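Side-chain contacts in inorganic polyphosphate/ATP-glucomannokinase (Arthrobacter sp., PDB 1WOQ), which phosphorylates glucose and mannose, using either inorganic polyphosphate or ATP as the phosphoryl donor: residues A[131-136]-A[255-260]; A[28-31]-A[36-39]; A[13-18]-A[63-68]. One frame throughout, in Å; residues are numbered along the deposited sequence.

In the fold
Contacts 2 and 3 share a five-stranded mixed sheet, their centres about 9 Å apart: contact 2 joins two of its strands, and contact 3 packs helix 51-66 on a third. The centre of contact 1 lies about 13 Å from that of contact 2 and about 17 Å from that of contact 3. Along the chain, 28-31/36-39 is nested inside the loop closed by 13-18/63-68, and both are complete before 131-136/255-260 opens. Helix 250-262 packs on strands 14-19 and 23-30, through A256 on V29 and I259 on L14. Contact 1 then joins helix 250-262 to helix 123-134, which starts with D123 and A124 of the glucose pocket, consistent with the two-lobed actin-like ATPase fold of ROK kinases.

Contact 1: A[131-136]-A[255-260]; sequences EARYGA and AAIEIA
Y134 and I257 reach each other through matching first torsions: Y134 CG (chi1 -50°) and I257 CG1 (chi1 -71°) both stand beside their backbone N, opposite the carbonyl carbon. An extended second torsion in I257 (chi2 176°) then carries CD1 outward from helix 250-262 to the phenol. Y134 CE2 is the atom met most closely, at 3.4 Å from I257 CD1, while Y134 CD2 is 3.9 Å from the same methyl. The methyl arrives obliquely to the ring, and the two side chains run antiparallel past one another. I257 CG1 completes the approach at 3.9 Å from Y134 CE2.

R133 adds only the root of its side chain, with CB 4.1 Å from I257 CD1. Beyond CB the chain bends and leads its guanidinium away from helix 250-262. Its methylene CG is laid over the centre of one face of the Y134 ring, 3.2 Å above the plane, so the aromatic group is flanked by its own neighbour as well as by the isoleucine. The phenol is fixed at its far end too, where Y134 OH is hydrogen-bonded to L31 O. I257 also packs on L31, and on L129 of helix 123-134.

Behind this interface the buried carboxylate of E131 holds the chain that leaves the helix. A136 N donates to E131 OE1 at 3.0 Å, coming from above the carboxylate plane, while V245 N and L246 N supply further bonds to the carboxylate oxygens.

Chemically, the join between the two helices is a small apolar one, led by the I257 CD1 methyl with CG1 behind it, and its polar fixings are placed around it; three amide donors are likely to stabilise E131 in its charged form.

Contact 2: A[28-31]-A[36-39]; sequences IVDL and LLGE
Backbone bonding between I28 and L37 draws the two segments together: L37 N donates to I28 O at 2.7 Å. The same oxygen also receives a CA-H...O contact from L36 CA at 3.1 Å. V29 and L36 form an antiparallel non-hydrogen-bonded pair.

Water takes over where the strand turns its corner at L37 and G38. One molecule accepts from I28 N at 2.8 Å and donates to both L37 O and E39 O, filling in for direct bonds between the backbones.

Apolar contacts occupy both faces. L37 holds CG beside its backbone N (chi1 -63°) and spreads its methyls over two residues: CD1 lies 4.0 Å from I28 CG2, the side chains crossing at about a right angle, and CD2 lies 3.8 Å from D30 CB. With only an alanine at L37, CB would remain beside I28, but D30 CB would probably lose its CD2 partner and I28 CG2 the CD1 methyl, opening a gap over this face. On the other face V29 CG2 meets L36 CD1 at 4.2 Å, beneath helix 250-262.

At the turn, D30 OD1 bonds K32 N and OD2 forms a salt bridge with K33.

Together these are features of a beta hairpin, here strands 23-30 and 35-44, the latter the outermost strand at one side of the sheet.

Contact 3: A[13-18]-A[63-68]; sequences PLIGID and AELSAR
I15 and L65 cross obliquely, strand side chain against helix side chain, with two branches of the isoleucine at work. I15 CG2 meets the leucine methyl, 3.8 Å from L65 CD1, while the longer branch reaches to the helix and brings I15 CD1 to 4.0 Å from L65 CB. Both directions follow from one torsion, chi1 -68°, which puts CG2 opposite the backbone N and CG1 opposite the carbonyl carbon.

The end of that longer branch goes on to S66, whose OG lies 3.5 Å from I15 CD1. This is a plain van der Waals approach: the hydroxyl has its hydrogen-bond partners in V62 O, one turn back in helix 51-66, and R116 NH1. I17, next but one along the strand, sets out to the side, yet its CD1 comes within 4.4 Å of L65 CD1, so that the leucine methyl is approached by both isoleucines. L65 also packs against I28 and F41, from the two strands of the hairpin.

On its other branch, L65 CD2 sits over the centre of one face of the R68 guanidinium, 3.7 Å above the plane. The edge of that group is turned to E64, where NE and NH2 of R68 both reach the single oxygen OE2, at 3.2 Å and 3.3 Å. R68 NH1 bonds E39 O, tying the chain that follows helix 51-66 to the hairpin.

L65 therefore divides two kinds of chemistry: apolar branched chains join helix to strand in the buried layer, and beside them a salt bridge, its cation held flat against the leucine, probably limits how far the arginine can swing.

Contact 1: A[131-136]-A[255-260]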
loop_
_atom_site.group_PDB
_atom_site.type_symbol
_atom_site.label_atom_id
_atom_site.label_comp_id
_atom_site.label_asym_id
_atom_site.label_seq_id
_atom_site.Cartn_x
_atom_site.Cartn_y
_atom_site.Cartn_z
ATOM N N GLU A 131 -0.269 7.487 6.116
ATOM C CA GLU A 131 -1.219 8.599 6.077
ATOM C C GLU A 131 -1.699 8.973 7.472
ATOM O O GLU A 131 -1.934 10.146 7.760
ATOM C CB GLU A 131 -2.436 8.260 5.205
ATOM C CG GLU A 131 -2.165 8.236 3.713
ATOM C CD GLU A 131 -1.588 9.545 3.195
ATOM O OE1 GLU A 131 -2.201 10.610 3.427
ATOM O OE2 GLU A 131 -0.523 9.506 2.551
ATOM N N ALA A 132 -1.856 7.973 8.332
ATOM C CA ALA A 132 -2.320 8.205 9.694
ATOM C C ALA A 132 -1.290 8.959 10.531
ATOM O O ALA A 132 -1.637 9.828 11.342
ATOM C CB ALA A 132 -2.651 6.872 10.361
ATOM N N ARG A 133 -0.021 8.632 10.320
ATOM C CA ARG A 133 1.072 9.238 11.076
ATOM C C ARG A 133 1.669 10.513 10.493
ATOM O O ARG A 133 1.963 11.455 11.235
ATOM C CB ARG A 133 2.181 8.196 11.270
ATOM C CG ARG A 133 3.523 8.751 11.731
ATOM C CD ARG A 133 3.465 9.355 13.122
ATOM N NE ARG A 133 4.752 9.945 13.487
ATOM C CZ ARG A 133 5.023 10.483 14.670
ATOM N NH1 ARG A 133 6.224 10.995 14.904
ATOM N NH2 ARG A 133 4.097 10.509 15.620
ATOM N N TYR A 134 1.838 10.550 9.174
ATOM C CA TYR A 134 2.451 11.699 8.513
ATOM C C TYR A 134 1.595 12.380 7.454
ATOM O O TYR A 134 2.000 13.411 6.910
ATOM C CB TYR A 134 3.749 11.264 7.827
ATOM C CG TYR A 134 4.699 10.482 8.698
ATOM C CD1 TYR A 134 5.419 11.108 9.715
ATOM C CD2 TYR A 134 4.899 9.115 8.488
ATOM C CE1 TYR A 134 6.321 10.392 10.501
ATOM C CE2 TYR A 134 5.796 8.393 9.266
ATOM C CZ TYR A 134 6.505 9.039 10.271
ATOM O OH TYR A 134 7.401 8.329 11.037
ATOM N N GLY A 135 0.432 11.815 7.150
ATOM C CA GLY A 135 -0.395 12.387 6.103
ATOM C C GLY A 135 -1.763 12.944 6.448
ATOM O O GLY A 135 -1.968 13.533 7.506
ATOM N N ALA A 136 -2.702 12.743 5.528
ATOM C CA ALA A 136 -4.066 13.244 5.662
ATOM C C ALA A 136 -4.886 12.679 6.819
ATOM O O ALA A 136 -5.983 13.170 7.100
ATOM C CB ALA A 136 -4.811 13.035 4.344
ATOM N N ALA A 255 5.888 0.705 5.626
ATOM C CA ALA A 255 6.571 -0.539 5.959
ATOM C C ALA A 255 7.554 -0.305 7.103
ATOM O O ALA A 255 7.704 -1.150 7.984
ATOM C CB ALA A 255 7.308 -1.079 4.736
ATOM N N ALA A 256 8.216 0.847 7.083
ATOM C CA ALA A 256 9.178 1.192 8.126
ATOM C C ALA A 256 8.433 1.432 9.438
ATOM O O ALA A 256 8.868 0.986 10.502
ATOM C CB ALA A 256 9.961 2.437 7.727
ATOM N N ILE A 257 7.310 2.139 9.356
ATOM C CA ILE A 257 6.500 2.409 10.540
ATOM C C ILE A 257 6.142 1.099 11.234
ATOM O O ILE A 257 6.282 0.980 12.447
ATOM C CB ILE A 257 5.174 3.132 10.177
ATOM C CG1 ILE A 257 5.464 4.571 9.747
ATOM C CG2 ILE A 257 4.217 3.102 11.371
ATOM C CD1 ILE A 257 4.234 5.326 9.278
ATOM N N GLU A 258 5.675 0.121 10.458
ATOM C CA GLU A 258 5.288 -1.169 11.015
ATOM C C GLU A 258 6.433 -1.813 11.793
ATOM O O GLU A 258 6.216 -2.356 12.875
ATOM C CB GLU A 258 4.804 -2.112 9.905
ATOM C CG GLU A 258 4.200 -3.427 10.412
ATOM C CD GLU A 258 2.988 -3.222 11.313
ATOM O OE1 GLU A 258 2.534 -2.068 11.464
ATOM O OE2 GLU A 258 2.481 -4.219 11.868
ATOM N N ILE A 259 7.646 -1.764 11.248
ATOM C CA ILE A 259 8.800 -2.336 11.945
ATOM C C ILE A 259 8.915 -1.696 13.321
ATOM O O ILE A 259 9.019 -2.385 14.337
ATOM C CB ILE A 259 10.128 -2.052 11.216
ATOM C CG1 ILE A 259 10.185 -2.807 9.894
ATOM C CG2 ILE A 259 11.307 -2.451 12.111
ATOM C CD1 ILE A 259 11.467 -2.568 9.141
ATOM N N ALA A 260 8.906 -0.367 13.333
ATOM C CA ALA A 260 9.018 0.407 14.562
ATOM C C ALA A 260 7.938 0.040 15.571
ATOM O O ALA A 260 8.229 -0.179 16.746
ATOM C CB ALA A 260 8.948 1.896 14.241
#

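Contact 2: A[28-31]-A[36-39]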
loop_
_atom_site.group_PDB
_atom_site.type_symbol
_atom_site.label_atom_id
_atom_site.label_comp_id
_atom_site.label_asym_id
_atom_site.label_seq_id
_atom_site.Cartn_x
_atom_site.Cartn_y
_atom_site.Cartn_z
ATOM N N ILE A 28 15.335 4.542 2.359
ATOM C CA ILE A 28 15.810 4.571 3.735
ATOM C C ILE A 28 14.899 5.603 4.382
ATOM O O ILE A 28 14.878 6.765 3.979
ATOM C CB ILE A 28 17.291 5.007 3.789
ATOM C CG1 ILE A 28 18.151 3.926 3.122
ATOM C CG2 ILE A 28 17.732 5.225 5.233
ATOM C CD1 ILE A 28 19.593 4.337 2.873
ATOM N N VAL A 29 14.126 5.161 5.368
ATOM C CA VAL A 29 13.156 6.028 6.018
ATOM C C VAL A 29 13.562 6.605 7.363
ATOM O O VAL A 29 13.988 5.884 8.266
ATOM C CB VAL A 29 11.813 5.281 6.202
ATOM C CG1 VAL A 29 10.754 6.218 6.772
ATOM C CG2 VAL A 29 11.350 4.708 4.866
ATOM N N ASP A 30 13.420 7.922 7.473
ATOM C CA ASP A 30 13.704 8.647 8.704
ATOM C C ASP A 30 12.330 8.761 9.362
ATOM O O ASP A 30 11.500 9.562 8.932
ATOM C CB ASP A 30 14.238 10.043 8.388
ATOM C CG ASP A 30 14.525 10.855 9.636
ATOM O OD1 ASP A 30 13.695 10.831 10.568
ATOM O OD2 ASP A 30 15.576 11.525 9.683
ATOM N N LEU A 31 12.085 7.950 10.385
ATOM C CA LEU A 31 10.791 7.954 11.052
ATOM C C LEU A 31 10.481 9.233 11.823
ATOM O O LEU A 31 9.344 9.451 12.240
ATOM C CB LEU A 31 10.665 6.731 11.964
ATOM C CG LEU A 31 10.488 5.416 11.188
ATOM C CD1 LEU A 31 10.398 4.241 12.144
ATOM C CD2 LEU A 31 9.229 5.499 10.335
ATOM N N LEU A 36 12.081 9.972 3.209
ATOM C CA LEU A 36 13.231 9.159 2.843
ATOM C C LEU A 36 14.531 9.940 2.881
ATOM O O LEU A 36 14.556 11.143 2.610
ATOM C CB LEU A 36 13.059 8.597 1.429
ATOM C CG LEU A 36 12.193 7.357 1.214
ATOM C CD1 LEU A 36 10.819 7.555 1.820
ATOM C CD2 LEU A 36 12.092 7.086 -0.280
ATOM N N LEU A 37 15.609 9.247 3.228
ATOM C CA LEU A 37 16.933 9.846 3.243
ATOM C C LEU A 37 17.496 9.475 1.882
ATOM O O LEU A 37 17.645 8.290 1.569
ATOM C CB LEU A 37 17.797 9.244 4.353
ATOM C CG LEU A 37 17.299 9.480 5.779
ATOM C CD1 LEU A 37 18.300 8.909 6.768
ATOM C CD2 LEU A 37 17.105 10.976 6.015
ATOM N N GLY A 38 17.789 10.480 1.066
ATOM C CA GLY A 38 18.304 10.206 -0.260
ATOM C C GLY A 38 17.161 9.841 -1.191
ATOM O O GLY A 38 15.991 10.062 -0.864
ATOM N N GLU A 39 17.496 9.265 -2.340
ATOM C CA GLU A 39 16.503 8.886 -3.341
ATOM C C GLU A 39 15.993 7.459 -3.168
ATOM O O GLU A 39 16.691 6.602 -2.626
ATOM C CB GLU A 39 17.105 9.016 -4.743
ATOM C CG GLU A 39 17.749 10.363 -5.030
ATOM C CD GLU A 39 16.759 11.505 -4.975
ATOM O OE1 GLU A 39 15.792 11.490 -5.766
ATOM O OE2 GLU A 39 16.946 12.418 -4.142
HETATM O O HOH W 1 16.122 6.299 0.313
#

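Contact 3: A[13-18]-A[63-68]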
loop_
_atom_site.group_PDB
_atom_site.type_symbol
_atom_site.label_atom_id
_atom_site.label_comp_id
_atom_site.label_asym_id
_atom_site.label_seq_id
_atom_site.Cartn_x
_atom_site.Cartn_y
_atom_site.Cartn_z
ATOM N N PRO A 13 17.365 5.288 11.035
ATOM C CA PRO A 13 16.393 5.090 9.959
ATOM C C PRO A 13 16.200 3.597 9.712
ATOM O O PRO A 13 16.959 2.771 10.227
ATOM C CB PRO A 13 17.047 5.797 8.778
ATOM C CG PRO A 13 18.502 5.538 9.013
ATOM C CD PRO A 13 18.642 5.797 10.503
ATOM N N LEU A 14 15.175 3.252 8.941
ATOM C CA LEU A 14 14.896 1.857 8.622
ATOM C C LEU A 14 14.585 1.745 7.140
ATOM O O LEU A 14 14.007 2.658 6.552
ATOM C CB LEU A 14 13.698 1.346 9.426
ATOM C CG LEU A 14 13.875 1.106 10.929
ATOM C CD1 LEU A 14 12.529 0.738 11.537
ATOM C CD2 LEU A 14 14.886 -0.007 11.170
ATOM N N ILE A 15 14.970 0.626 6.537
ATOM C CA ILE A 15 14.698 0.412 5.125
ATOM C C ILE A 15 13.282 -0.121 4.956
ATOM O O ILE A 15 12.856 -1.021 5.681
ATOM C CB ILE A 15 15.689 -0.604 4.501
ATOM C CG1 ILE A 15 17.094 0.003 4.452
ATOM C CG2 ILE A 15 15.214 -1.008 3.098
ATOM C CD1 ILE A 15 18.185 -0.980 4.029
ATOM N N GLY A 16 12.555 0.463 4.009
ATOM C CA GLY A 16 11.200 0.030 3.715
ATOM C C GLY A 16 11.168 -0.360 2.249
ATOM O O GLY A 16 11.764 0.324 1.419
ATOM N N ILE A 17 10.483 -1.455 1.925
ATOM C CA ILE A 17 10.394 -1.942 0.550
ATOM C C ILE A 17 8.925 -2.073 0.158
ATOM O O ILE A 17 8.127 -2.615 0.917
ATOM C CB ILE A 17 11.072 -3.332 0.412
ATOM C CG1 ILE A 17 12.534 -3.253 0.866
ATOM C CG2 ILE A 17 11.002 -3.815 -1.038
ATOM C CD1 ILE A 17 13.415 -2.387 -0.020
ATOM N N ASP A 18 8.573 -1.587 -1.031
ATOM C CA ASP A 18 7.194 -1.649 -1.510
ATOM C C ASP A 18 7.134 -2.505 -2.777
ATOM O O ASP A 18 7.708 -2.148 -3.808
ATOM C CB ASP A 18 6.693 -0.218 -1.773
ATOM C CG ASP A 18 5.201 -0.146 -2.071
ATOM O OD1 ASP A 18 4.424 -0.983 -1.570
ATOM O OD2 ASP A 18 4.797 0.781 -2.801
ATOM N N ALA A 63 20.194 -4.422 -0.994
ATOM C CA ALA A 63 21.647 -4.374 -1.110
ATOM C C ALA A 63 22.098 -2.972 -1.503
ATOM O O ALA A 63 23.068 -2.448 -0.958
ATOM C CB ALA A 63 22.129 -5.387 -2.140
ATOM N N GLU A 64 21.393 -2.370 -2.456
ATOM C CA GLU A 64 21.721 -1.024 -2.919
ATOM C C GLU A 64 21.610 -0.002 -1.792
ATOM O O GLU A 64 22.536 0.776 -1.557
ATOM C CB GLU A 64 20.787 -0.628 -4.071
ATOM C CG GLU A 64 20.738 0.863 -4.405
ATOM C CD GLU A 64 22.059 1.429 -4.897
ATOM O OE1 GLU A 64 22.875 0.672 -5.462
ATOM O OE2 GLU A 64 22.271 2.647 -4.734
ATOM N N LEU A 65 20.478 -0.011 -1.094
ATOM C CA LEU A 65 20.247 0.930 -0.002
ATOM C C LEU A 65 21.191 0.719 1.173
ATOM O O LEU A 65 21.635 1.683 1.793
ATOM C CB LEU A 65 18.792 0.831 0.480
ATOM C CG LEU A 65 17.730 1.171 -0.574
ATOM C CD1 LEU A 65 16.339 0.891 -0.012
ATOM C CD2 LEU A 65 17.855 2.631 -0.993
ATOM N N SER A 66 21.500 -0.538 1.474
ATOM C CA SER A 66 22.387 -0.856 2.589
ATOM C C SER A 66 23.824 -0.403 2.343
ATOM O O SER A 66 24.606 -0.263 3.286
ATOM C CB SER A 66 22.376 -2.363 2.863
ATOM O OG SER A 66 21.068 -2.828 3.136
ATOM N N ALA A 67 24.173 -0.170 1.082
ATOM C CA ALA A 67 25.528 0.255 0.739
ATOM C C ALA A 67 25.698 1.767 0.807
ATOM O O ALA A 67 26.813 2.279 0.703
ATOM C CB ALA A 67 25.893 -0.246 -0.656
ATOM N N ARG A 68 24.597 2.484 0.987
ATOM C CA ARG A 68 24.662 3.940 1.051
ATOM C C ARG A 68 25.148 4.446 2.403
ATOM O O ARG A 68 24.918 3.818 3.437
ATOM C CB ARG A 68 23.296 4.537 0.723
ATOM C CG ARG A 68 22.819 4.151 -0.658
ATOM C CD ARG A 68 21.578 4.904 -1.051
ATOM N NE ARG A 68 21.124 4.513 -2.379
ATOM C CZ ARG A 68 20.028 4.988 -2.954
ATOM N NH1 ARG A 68 19.283 5.874 -2.309
ATOM N NH2 ARG A 68 19.679 4.576 -4.167
#